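Local coordinates for protein rifin (Plasmodium falciparum, PDB 7JZK) that is a variant surface antigen of the malaria parasite whose V2 domain binds the LAIR1 ectodomain carried by antibody MGD21, and probably targets the receptor LAIR1, at residues F39-L44 against Q86-V91. Sequence-based numbering, arbitrary orientation.
Sequences FHIDNL and QAFCDV
F88, which buries the most surface in this contact, projects from helix 86-94 against F39 at the end of the long helix 13-39. Its CG lies anti to the backbone N (chi1 179°), which carries the ring away from its own helix and sets CD1 3.4 Å from F39 O. The same carbonyl oxygen accepts a CA-H...O contact, with F39 O 3.4 Å from F88 CA, a weak polar link where the two backbones come closest. I41 then covers one face of the F88 ring in a CH-pi contact: its CD1 stands 3.9 Å from the ring centroid, displaced toward the rim. Beta-branched isoleucine suits this place, its ethyl arm ending on the flat pi surface while the other branch stays clear.

The F39 side chain runs obliquely to that of F88, with F39 CD1 and F88 CE1 4.1 Å apart, and F39 CE1 meets V91 CG1 at the same distance. Both phenylalanines are buried, their broad apolar rings packing between the two helices. V91, about one turn beyond F88, presents a compact branched side chain that also touches Y38. H40 is the first residue to leave helical angles, with phi 57° in the left-handed region; in this largely helical RIFIN V2 domain, the chain then leads to the short hairpin strand 43-44.

At the exposed margin a polar ring is at home: H40 CB still packs 3.7 Å from A87 CB, and H40 CD2 approaches A87 O obliquely at 3.4 Å, while H40 O is hydrogen-bonded by N85. On the same helix, Q86 hydrogen-bonds to Y43 of the LAIR1 chain, and C89 is tied to C76 by a disulfide.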
loop_
_atom_site.group_PDB
_atom_site.type_symbol
_atom_site.label_atom_id
_atom_site.label_comp_id
_atom_site.label_asym_id
_atom_site.label_seq_id
_atom_site.Cartn_x
_atom_site.Cartn_y
_atom_site.Cartn_z
ATOM N N PHE B 39 -11.129 1.290 -7.075
ATOM C CA PHE B 39 -10.169 0.591 -6.234
ATOM C C PHE B 39 -10.278 -0.923 -6.338
ATOM O O PHE B 39 -9.397 -1.619 -5.835
ATOM C CB PHE B 39 -10.341 0.988 -4.769
ATOM C CG PHE B 39 -9.998 2.409 -4.485
ATOM C CD1 PHE B 39 -8.691 2.796 -4.268
ATOM C CD2 PHE B 39 -11.001 3.369 -4.416
ATOM C CE1 PHE B 39 -8.380 4.127 -4.004
ATOM C CE2 PHE B 39 -10.700 4.697 -4.146
ATOM C CZ PHE B 39 -9.389 5.076 -3.942
ATOM N N HIS B 40 -11.291 -1.449 -7.022
ATOM C CA HIS B 40 -11.406 -2.891 -7.212
ATOM C C HIS B 40 -11.426 -3.589 -5.866
ATOM O O HIS B 40 -10.906 -4.686 -5.699
ATOM C CB HIS B 40 -10.285 -3.399 -8.125
ATOM C CG HIS B 40 -9.920 -2.400 -9.186
ATOM N ND1 HIS B 40 -10.753 -2.112 -10.253
ATOM C CD2 HIS B 40 -8.855 -1.563 -9.299
ATOM C CE1 HIS B 40 -10.190 -1.177 -11.000
ATOM N NE2 HIS B 40 -9.042 -0.822 -10.442
ATOM N N ILE B 41 -12.158 -2.955 -4.954
ATOM C CA ILE B 41 -12.346 -3.496 -3.585
ATOM C C ILE B 41 -13.844 -3.709 -3.334
ATOM O O ILE B 41 -14.635 -3.013 -3.941
ATOM C CB ILE B 41 -11.684 -2.539 -2.571
ATOM C CG1 ILE B 41 -10.997 -3.297 -1.440
ATOM C CG2 ILE B 41 -12.644 -1.479 -2.056
ATOM C CD1 ILE B 41 -9.887 -4.192 -1.908
ATOM N N ASP B 42 -14.199 -4.709 -2.535
ATOM C CA ASP B 42 -15.610 -5.011 -2.202
ATOM C C ASP B 42 -15.827 -4.841 -0.703
ATOM O O ASP B 42 -16.983 -4.796 -0.273
ATOM C CB ASP B 42 -15.931 -6.444 -2.591
ATOM C CG ASP B 42 -15.829 -6.674 -4.083
ATOM O OD1 ASP B 42 -16.810 -6.375 -4.785
ATOM O OD2 ASP B 42 -14.765 -7.135 -4.527
ATOM N N ASN B 43 -14.750 -4.749 0.057
ATOM C CA ASN B 43 -14.862 -4.676 1.526
ATOM C C ASN B 43 -13.961 -3.562 2.043
ATOM O O ASN B 43 -12.930 -3.334 1.432
ATOM C CB ASN B 43 -14.499 -6.017 2.159
ATOM C CG ASN B 43 -15.341 -7.167 1.655
ATOM O OD1 ASN B 43 -16.538 -7.225 1.913
ATOM N ND2 ASN B 43 -14.725 -8.092 0.939
ATOM N N LEU B 44 -14.394 -2.874 3.093
ATOM C CA LEU B 44 -13.577 -1.820 3.722
ATOM C C LEU B 44 -13.650 -1.946 5.236
ATOM O O LEU B 44 -14.743 -2.136 5.753
ATOM C CB LEU B 44 -14.060 -0.444 3.280
ATOM C CG LEU B 44 -13.056 0.691 3.410
ATOM C CD1 LEU B 44 -11.719 0.281 2.825
ATOM C CD2 LEU B 44 -13.585 1.935 2.722
ATOM N N GLN B 86 -4.482 -8.087 -6.504
ATOM C CA GLN B 86 -3.450 -7.240 -7.137
ATOM C C GLN B 86 -4.016 -5.916 -7.666
ATOM O O GLN B 86 -3.298 -4.935 -7.603
ATOM C CB GLN B 86 -2.727 -8.076 -8.186
ATOM C CG GLN B 86 -2.077 -9.320 -7.607
ATOM C CD GLN B 86 -0.613 -9.098 -7.329
ATOM O OE1 GLN B 86 0.042 -8.292 -7.979
ATOM N NE2 GLN B 86 -0.084 -9.830 -6.365
ATOM N N ALA B 87 -5.225 -5.891 -8.192
ATOM C CA ALA B 87 -5.801 -4.680 -8.808
ATOM C C ALA B 87 -5.887 -3.527 -7.815
ATOM O O ALA B 87 -5.694 -2.385 -8.227
ATOM C CB ALA B 87 -7.142 -5.008 -9.368
ATOM N N PHE B 88 -6.227 -3.824 -6.575
ATOM C CA PHE B 88 -6.253 -2.810 -5.519
ATOM C C PHE B 88 -4.871 -2.210 -5.299
ATOM O O PHE B 88 -4.708 -0.994 -5.294
ATOM C CB PHE B 88 -6.779 -3.444 -4.220
ATOM C CG PHE B 88 -6.838 -2.511 -3.041
ATOM C CD1 PHE B 88 -7.300 -1.210 -3.181
ATOM C CD2 PHE B 88 -6.479 -2.951 -1.783
ATOM C CE1 PHE B 88 -7.389 -0.358 -2.068
ATOM C CE2 PHE B 88 -6.554 -2.098 -0.671
ATOM C CZ PHE B 88 -7.004 -0.803 -0.821
ATOM N N CYS B 89 -3.848 -3.052 -5.198
ATOM C CA CYS B 89 -2.494 -2.553 -5.010
ATOM C C CYS B 89 -2.006 -1.812 -6.249
ATOM O O CYS B 89 -1.330 -0.790 -6.131
ATOM C CB CYS B 89 -1.583 -3.739 -4.668
ATOM S SG CYS B 89 -2.271 -4.723 -3.305
ATOM N N ASP B 90 -2.466 -2.226 -7.423
ATOM C CA ASP B 90 -2.095 -1.621 -8.701
ATOM C C ASP B 90 -2.479 -0.144 -8.762
ATOM O O ASP B 90 -1.867 0.614 -9.523
ATOM C CB ASP B 90 -2.770 -2.420 -9.842
ATOM C CG ASP B 90 -2.424 -1.899 -11.248
ATOM O OD1 ASP B 90 -3.236 -1.145 -11.829
ATOM O OD2 ASP B 90 -1.337 -2.243 -11.777
ATOM N N VAL B 91 -3.443 0.286 -7.938
ATOM C CA VAL B 91 -3.848 1.689 -7.877
ATOM C C VAL B 91 -2.689 2.585 -7.466
ATOM O O VAL B 91 -2.632 3.758 -7.861
ATOM C CB VAL B 91 -5.045 1.849 -6.923
ATOM C CG1 VAL B 91 -5.459 3.330 -6.784
ATOM C CG2 VAL B 91 -6.197 1.036 -7.435
#